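Long-range contacts in glycerol-3-phosphate dehydrogenase [NAD(P)+] (Coxiella burnetii, PDB 3K96), which probably catalyses the NAD(P)H-dependent reduction of dihydroxyacetone phosphate to sn-glycerol 3-phosphate, a precursor for phospholipid synthesis: residues R118-I123 and A148-Q153; G99-L104 and D124-I129. All blocks are in the same frame, centred on the assembly; numbering follows the deposited sequence.

In the fold
Both contacts belong to the N-terminal, Rossmann-type half of the chain, and their centres lie about 10 Å apart. Contact 2 is within the sheet, joining neighbouring parallel strands 102-105 and 128-131; contact 1 lies beside it, between the end of helix 109-119 and the end of helix 143-151. The segments alternate along the chain: 99-104, 118-123, 124-129, 148-153. Residues 118-123 run directly into 124-129, and helix 109-119 is the link that carries the chain from one strand to the next. Met119 packs on Ile103 and Ile129, which sets the end of its helix on the strands that contact 2 joins, and Leu151 lies over Ile129, away from the predicted substrate and cofactor sites.

Contact 1: R118-I123 and A148-Q153; sequences RMKPLI and ATELGQ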
ATOM      1  N   ARG A 118     -29.413  -9.368  20.845  1.00 31.44           N
ATOM      2  CA  ARG A 118     -29.337  -9.753  22.242  1.00 32.31           C
ATOM      3  C   ARG A 118     -29.120  -8.577  23.185  1.00 32.00           C
ATOM      4  O   ARG A 118     -29.393  -8.672  24.387  1.00 31.29           O
ATOM      5  CB  ARG A 118     -28.264 -10.818  22.395  1.00 33.12           C
ATOM      6  CG  ARG A 118     -28.739 -12.097  21.758  1.00 38.61           C
ATOM      7  CD  ARG A 118     -27.675 -13.137  21.478  1.00 43.41           C
ATOM      8  NE  ARG A 118     -28.319 -14.362  20.977  1.00 45.85           N
ATOM      9  CZ  ARG A 118     -28.870 -14.499  19.764  1.00 48.31           C
ATOM     10  NH1 ARG A 118     -28.895 -13.481  18.887  1.00 50.80           N
ATOM     11  NH2 ARG A 118     -29.433 -15.658  19.431  1.00 45.15           N
ATOM     12  N   MET A 119     -28.661  -7.460  22.645  1.00 30.21           N
ATOM     13  CA  MET A 119     -28.484  -6.285  23.456  1.00 30.46           C
ATOM     14  C   MET A 119     -29.779  -5.504  23.624  1.00 29.67           C
ATOM     15  O   MET A 119     -29.831  -4.633  24.475  1.00 28.84           O
ATOM     16  CB  MET A 119     -27.445  -5.361  22.844  1.00 30.15           C
ATOM     17  CG  MET A 119     -26.063  -5.965  22.830  1.00 32.92           C
ATOM     18  SD  MET A 119     -24.857  -5.024  21.871  1.00 33.55           S
ATOM     19  CE  MET A 119     -24.820  -3.462  22.746  1.00 29.19           C
ATOM     20  N   LYS A 120     -30.812  -5.792  22.827  1.00 29.75           N
ATOM     21  CA  LYS A 120     -32.047  -4.981  22.902  1.00 30.74           C
ATOM     22  C   LYS A 120     -32.620  -4.763  24.303  1.00 30.23           C
ATOM     23  O   LYS A 120     -32.925  -3.641  24.649  1.00 30.02           O
ATOM     24  CB  LYS A 120     -33.137  -5.466  21.944  1.00 30.28           C
ATOM     25  CG  LYS A 120     -32.802  -5.141  20.489  1.00 33.75           C
ATOM     26  CD  LYS A 120     -33.839  -5.627  19.524  1.00 35.08           C
ATOM     27  CE  LYS A 120     -33.510  -5.186  18.109  1.00 37.42           C
ATOM     28  NZ  LYS A 120     -34.586  -5.568  17.184  1.00 36.47           N
ATOM     29  N   PRO A 121     -32.750  -5.823  25.110  1.00 30.31           N
ATOM     30  CA  PRO A 121     -33.318  -5.615  26.440  1.00 31.63           C
ATOM     31  C   PRO A 121     -32.351  -5.017  27.424  1.00 32.21           C
ATOM     32  O   PRO A 121     -32.719  -4.810  28.563  1.00 32.20           O
ATOM     33  CB  PRO A 121     -33.659  -7.031  26.912  1.00 32.93           C
ATOM     34  CG  PRO A 121     -33.508  -7.909  25.719  1.00 32.86           C
ATOM     35  CD  PRO A 121     -32.576  -7.240  24.795  1.00 30.11           C
ATOM     36  N   LEU A 122     -31.123  -4.723  26.993  1.00 32.29           N
ATOM     37  CA  LEU A 122     -30.107  -4.241  27.899  1.00 33.09           C
ATOM     38  C   LEU A 122     -29.708  -2.786  27.683  1.00 34.40           C
ATOM     39  O   LEU A 122     -28.906  -2.249  28.439  1.00 36.11           O
ATOM     40  CB  LEU A 122     -28.865  -5.145  27.789  1.00 32.65           C
ATOM     41  CG  LEU A 122     -29.136  -6.647  27.958  1.00 33.42           C
ATOM     42  CD1 LEU A 122     -27.858  -7.436  27.693  1.00 31.98           C
ATOM     43  CD2 LEU A 122     -29.703  -7.001  29.341  1.00 31.58           C
ATOM     44  N   ILE A 123     -30.264  -2.138  26.680  1.00 35.34           N
ATOM     45  CA  ILE A 123     -29.903  -0.750  26.413  1.00 37.96           C
ATOM     46  C   ILE A 123     -30.549   0.217  27.409  1.00 38.41           C
ATOM     47  O   ILE A 123     -31.684  -0.000  27.831  1.00 38.69           O
ATOM     48  CB  ILE A 123     -30.314  -0.333  24.979  1.00 38.05           C
ATOM     49  CG1 ILE A 123     -29.613  -1.234  23.945  1.00 41.27           C
ATOM     50  CG2 ILE A 123     -29.964   1.109  24.707  1.00 39.52           C
ATOM     51  CD1 ILE A 123     -28.128  -1.414  24.193  1.00 41.13           C
ATOM     52  N   ALA A 148     -28.265   1.750  14.881  1.00 28.21           N
ATOM     53  CA  ALA A 148     -29.286   2.797  14.964  1.00 28.89           C
ATOM     54  C   ALA A 148     -30.719   2.257  14.827  1.00 29.78           C
ATOM     55  O   ALA A 148     -31.587   2.562  15.655  1.00 29.78           O
ATOM     56  CB  ALA A 148     -29.025   3.899  13.926  1.00 27.13           C
ATOM     57  N   THR A 149     -30.961   1.447  13.802  1.00 29.05           N
ATOM     58  CA  THR A 149     -32.287   0.880  13.575  1.00 29.01           C
ATOM     59  C   THR A 149     -32.781  -0.019  14.710  1.00 29.56           C
ATOM     60  O   THR A 149     -33.915   0.106  15.153  1.00 30.51           O
ATOM     61  CB  THR A 149     -32.307   0.083  12.260  1.00 29.02           C
ATOM     62  OG1 THR A 149     -32.029   0.982  11.195  1.00 27.95           O
ATOM     63  CG2 THR A 149     -33.673  -0.597  12.008  1.00 28.27           C
ATOM     64  N   GLU A 150     -31.926  -0.905  15.200  1.00 28.90           N
ATOM     65  CA  GLU A 150     -32.335  -1.845  16.227  1.00 28.67           C
ATOM     66  C   GLU A 150     -32.292  -1.343  17.675  1.00 29.63           C
ATOM     67  O   GLU A 150     -33.110  -1.758  18.462  1.00 28.59           O
ATOM     68  CB  GLU A 150     -31.493  -3.131  16.135  1.00 27.72           C
ATOM     69  CG  GLU A 150     -31.448  -3.767  14.770  1.00 26.83           C
ATOM     70  CD  GLU A 150     -32.820  -4.040  14.173  1.00 30.42           C
ATOM     71  OE1 GLU A 150     -33.776  -4.201  14.948  1.00 31.31           O
ATOM     72  OE2 GLU A 150     -32.935  -4.135  12.917  1.00 29.89           O
ATOM     73  N   LEU A 151     -31.328  -0.481  18.018  1.00 30.08           N
ATOM     74  CA  LEU A 151     -31.163  -0.012  19.399  1.00 29.92           C
ATOM     75  C   LEU A 151     -31.540   1.466  19.579  1.00 31.42           C
ATOM     76  O   LEU A 151     -31.529   1.974  20.695  1.00 30.49           O
ATOM     77  CB  LEU A 151     -29.704  -0.219  19.850  1.00 29.74           C
ATOM     78  CG  LEU A 151     -29.111  -1.646  19.703  1.00 30.69           C
ATOM     79  CD1 LEU A 151     -27.656  -1.728  20.153  1.00 28.79           C
ATOM     80  CD2 LEU A 151     -29.916  -2.665  20.489  1.00 34.26           C
ATOM     81  N   GLY A 152     -31.862   2.152  18.489  1.00 30.25           N
ATOM     82  CA  GLY A 152     -32.191   3.551  18.571  1.00 31.54           C
ATOM     83  C   GLY A 152     -30.952   4.354  18.217  1.00 32.58           C
ATOM     84  O   GLY A 152     -29.835   3.828  18.198  1.00 34.85           O
ATOM     85  N   GLN A 153     -31.162   5.624  17.941  1.00 32.24           N
ATOM     86  CA  GLN A 153     -30.121   6.546  17.553  1.00 31.43           C
ATOM     87  C   GLN A 153     -29.231   6.983  18.705  1.00 30.36           C
ATOM     88  O   GLN A 153     -29.227   8.143  19.112  1.00 32.73           O
ATOM     89  CB  GLN A 153     -30.769   7.757  16.920  1.00 31.67           C
ATOM     90  CG  GLN A 153     -31.434   7.422  15.584  1.00 34.96           C
ATOM     91  CD  GLN A 153     -30.401   7.110  14.484  1.00 34.70           C
ATOM     92  OE1 GLN A 153     -29.182   7.293  14.667  1.00 33.91           O
ATOM     93  NE2 GLN A 153     -30.887   6.673  13.342  1.00 35.48           N
TER
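With chi1 at -72°, Lys120 starts out beside its own backbone N and then runs extended to the ammonium group, while Glu150 bends at chi2 (-54°) and brings its carboxylate round to the same spot. Lys120 NZ meets Glu150 OE1 at 2.7 Å in a salt bridge, arriving on the anti side of that oxygen and 28° out of the carboxylate plane. The aliphatic part of the lysine takes part as well: its CE lies 3.5 Å from Glu150 CB, as the lysine chain passes slantwise over the glutamate. Arg141 pairs with OE2, giving each carboxylate oxygen a cationic partner, which probably favours the ionised form. All this joins the ends of two helices, 109-119 and 143-151, that pack against the mostly parallel sheet of a Rossmann-type domain. Deeper in, Leu151 carries the apolar half. Its CD2 touches both Lys120 CG and Ile123 CG1, 3.8 Å from each, and the leucine and isoleucine chains meet at about a right angle. The other methyl, Leu151 CD1, lies 4.1 Å from Ile123 CD1, and Met119 reaches it from the buried side, with CE 4.2 Å from Leu151 CD1.

Contact 2: G99-L104 and D124-I129; sequences GVTDIL and DAKTRI
Asp124, whose OD2 lies 3.7 Å from the methyl CG2 of Thr101, has its other carboxylate oxygen held by two donors of its own turn. Thr127 OG1 gives a hydrogen bond to Asp124 OD1 at 2.8 Å, and Lys126 N gives one to the same OD1 at 3.0 Å. The two come from opposite faces of the carboxylate plane, and the bond from Lys126 makes an Asx turn within the type I turn of residues 124-127. Thr101 CG2 also rests on Lys126 CG, so a single methyl touches the turn at two places.

Farther along, Asp102 and Arg128 run alongside each other in the same direction, and Arg128 uses NE and NH2 for one carboxylate oxygen each. The bond from Arg128 NE to Asp102 OD1, 2.8 Å long, is nearly straight (169°) and lies in the guanidinium plane. Arg128 NH2 reaches Asp102 OD2 at 3.0 Å on its syn lone pair. A bend at chi3 (-68°) turns the guanidinium to this position, with the two flat groups 31° apart. Asp188 of helix 183-193 forms a second salt bridge with NH2.

On the other face of the sheet, Ile103 CD1 packs against Thr127 CG2 at 3.8 Å. Between the faces, Arg128 N bonds to Thr101 O at 2.9 Å and Ile103 N to Arg128 O at 3.0 Å. One residue thus bonds to both neighbours of Asp102, as parallel strands do, and helix 109-119 connects the two strands in the beta-alpha-beta crossover of a Rossmann-type fold.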
ATOM      1  N   GLY A  99     -24.296  -1.768  35.092  1.00 38.79           N
ATOM      2  CA  GLY A  99     -23.409  -0.724  35.620  1.00 38.05           C
ATOM      3  C   GLY A  99     -22.459  -0.163  34.556  1.00 37.93           C
ATOM      4  O   GLY A  99     -21.540   0.597  34.856  1.00 38.73           O
ATOM      5  N   VAL A 100     -22.691  -0.534  33.309  1.00 37.15           N
ATOM      6  CA  VAL A 100     -21.850  -0.088  32.194  1.00 36.78           C
ATOM      7  C   VAL A 100     -22.725   0.594  31.163  1.00 35.29           C
ATOM      8  O   VAL A 100     -23.804   0.093  30.852  1.00 35.14           O
ATOM      9  CB  VAL A 100     -21.171  -1.302  31.514  1.00 36.68           C
ATOM     10  CG1 VAL A 100     -20.520  -0.895  30.186  1.00 36.92           C
ATOM     11  CG2 VAL A 100     -20.175  -1.945  32.473  1.00 37.43           C
ATOM     12  N   THR A 101     -22.298   1.739  30.651  1.00 34.55           N
ATOM     13  CA  THR A 101     -23.071   2.387  29.589  1.00 35.23           C
ATOM     14  C   THR A 101     -22.294   2.531  28.270  1.00 33.60           C
ATOM     15  O   THR A 101     -22.912   2.770  27.225  1.00 34.55           O
ATOM     16  CB  THR A 101     -23.598   3.727  30.032  1.00 34.85           C
ATOM     17  OG1 THR A 101     -22.491   4.527  30.436  1.00 36.87           O
ATOM     18  CG2 THR A 101     -24.606   3.547  31.196  1.00 37.85           C
ATOM     19  N   ASP A 102     -20.961   2.412  28.324  1.00 32.90           N
ATOM     20  CA  ASP A 102     -20.102   2.478  27.119  1.00 32.07           C
ATOM     21  C   ASP A 102     -19.702   1.076  26.720  1.00 31.56           C
ATOM     22  O   ASP A 102     -19.075   0.358  27.496  1.00 29.61           O
ATOM     23  CB  ASP A 102     -18.862   3.329  27.352  1.00 32.14           C
ATOM     24  CG  ASP A 102     -19.176   4.811  27.389  1.00 33.22           C
ATOM     25  OD1 ASP A 102     -20.296   5.199  26.996  1.00 33.72           O
ATOM     26  OD2 ASP A 102     -18.292   5.590  27.780  1.00 36.76           O
ATOM     27  N   ILE A 103     -20.064   0.699  25.495  1.00 31.43           N
ATOM     28  CA  ILE A 103     -19.845  -0.647  24.989  1.00 30.74           C
ATOM     29  C   ILE A 103     -19.071  -0.639  23.671  1.00 30.35           C
ATOM     30  O   ILE A 103     -19.381   0.134  22.767  1.00 29.38           O
ATOM     31  CB  ILE A 103     -21.206  -1.304  24.724  1.00 31.11           C
ATOM     32  CG1 ILE A 103     -22.118  -1.135  25.957  1.00 31.65           C
ATOM     33  CG2 ILE A 103     -21.036  -2.753  24.338  1.00 28.62           C
ATOM     34  CD1 ILE A 103     -23.564  -1.487  25.704  1.00 32.38           C
ATOM     35  N   LEU A 104     -18.083  -1.523  23.573  1.00 29.90           N
ATOM     36  CA  LEU A 104     -17.233  -1.640  22.384  1.00 28.95           C
ATOM     37  C   LEU A 104     -17.344  -3.054  21.828  1.00 28.94           C
ATOM     38  O   LEU A 104     -16.868  -4.015  22.430  1.00 28.00           O
ATOM     39  CB  LEU A 104     -15.791  -1.291  22.750  1.00 29.50           C
ATOM     40  CG  LEU A 104     -14.709  -1.512  21.694  1.00 30.36           C
ATOM     41  CD1 LEU A 104     -15.023  -0.772  20.375  1.00 26.11           C
ATOM     42  CD2 LEU A 104     -13.382  -1.080  22.288  1.00 30.45           C
ATOM     43  N   ASP A 124     -29.829   1.270  27.802  1.00 38.32           N
ATOM     44  CA  ASP A 124     -30.443   2.274  28.676  1.00 38.92           C
ATOM     45  C   ASP A 124     -30.344   3.659  28.045  1.00 37.81           C
ATOM     46  O   ASP A 124     -29.802   3.834  26.934  1.00 37.27           O
ATOM     47  CB  ASP A 124     -29.923   2.229  30.129  1.00 39.32           C
ATOM     48  CG  ASP A 124     -28.612   2.965  30.328  1.00 43.46           C
ATOM     49  OD1 ASP A 124     -27.985   3.433  29.347  1.00 46.05           O
ATOM     50  OD2 ASP A 124     -28.219   3.090  31.501  1.00 49.92           O
ATOM     51  N   ALA A 125     -30.884   4.631  28.763  1.00 35.90           N
ATOM     52  CA  ALA A 125     -30.984   5.996  28.299  1.00 34.56           C
ATOM     53  C   ALA A 125     -29.685   6.644  27.861  1.00 33.31           C
ATOM     54  O   ALA A 125     -29.710   7.473  26.972  1.00 32.96           O
ATOM     55  CB  ALA A 125     -31.695   6.862  29.380  1.00 35.22           C
ATOM     56  N   LYS A 126     -28.554   6.285  28.457  1.00 33.21           N
ATOM     57  CA  LYS A 126     -27.294   6.905  28.055  1.00 33.90           C
ATOM     58  C   LYS A 126     -26.269   5.936  27.426  1.00 32.20           C
ATOM     59  O   LYS A 126     -25.085   6.233  27.335  1.00 32.57           O
ATOM     60  CB  LYS A 126     -26.670   7.644  29.214  1.00 34.02           C
ATOM     61  CG  LYS A 126     -26.279   6.803  30.403  1.00 38.47           C
ATOM     62  CD  LYS A 126     -25.648   7.748  31.402  1.00 45.20           C
ATOM     63  CE  LYS A 126     -25.157   7.066  32.626  1.00 51.13           C
ATOM     64  NZ  LYS A 126     -24.605   8.098  33.550  1.00 55.00           N
ATOM     65  N   THR A 127     -26.741   4.793  26.986  1.00 30.50           N
ATOM     66  CA  THR A 127     -25.874   3.822  26.361  1.00 29.96           C
ATOM     67  C   THR A 127     -25.237   4.387  25.087  1.00 28.18           C
ATOM     68  O   THR A 127     -25.903   5.056  24.291  1.00 26.88           O
ATOM     69  CB  THR A 127     -26.645   2.552  26.016  1.00 30.53           C
ATOM     70  OG1 THR A 127     -27.005   1.902  27.229  1.00 33.44           O
ATOM     71  CG2 THR A 127     -25.788   1.583  25.139  1.00 31.35           C
ATOM     72  N   ARG A 128     -23.933   4.141  24.944  1.00 27.58           N
ATOM     73  CA  ARG A 128     -23.165   4.537  23.765  1.00 27.57           C
ATOM     74  C   ARG A 128     -22.487   3.289  23.248  1.00 28.21           C
ATOM     75  O   ARG A 128     -21.939   2.509  24.024  1.00 29.35           O
ATOM     76  CB  ARG A 128     -22.153   5.619  24.110  1.00 28.39           C
ATOM     77  CG  ARG A 128     -22.809   6.829  24.756  1.00 27.58           C
ATOM     78  CD  ARG A 128     -21.848   7.968  24.877  1.00 29.10           C
ATOM     79  NE  ARG A 128     -20.774   7.738  25.833  1.00 26.86           N
ATOM     80  CZ  ARG A 128     -19.859   8.652  26.132  1.00 29.18           C
ATOM     81  NH1 ARG A 128     -19.887   9.837  25.541  1.00 31.49           N
ATOM     82  NH2 ARG A 128     -18.920   8.384  27.011  1.00 30.92           N
ATOM     83  N   ILE A 129     -22.503   3.129  21.931  1.00 27.67           N
ATOM     84  CA  ILE A 129     -22.006   1.928  21.289  1.00 28.35           C
ATOM     85  C   ILE A 129     -20.924   2.189  20.252  1.00 27.80           C
ATOM     86  O   ILE A 129     -21.127   2.904  19.286  1.00 27.15           O
ATOM     87  CB  ILE A 129     -23.185   1.162  20.627  1.00 27.98           C
ATOM     88  CG1 ILE A 129     -24.160   0.669  21.705  1.00 29.15           C
ATOM     89  CG2 ILE A 129     -22.699  -0.076  19.813  1.00 27.61           C
ATOM     90  CD1 ILE A 129     -25.435   0.140  21.139  1.00 31.12           C
TER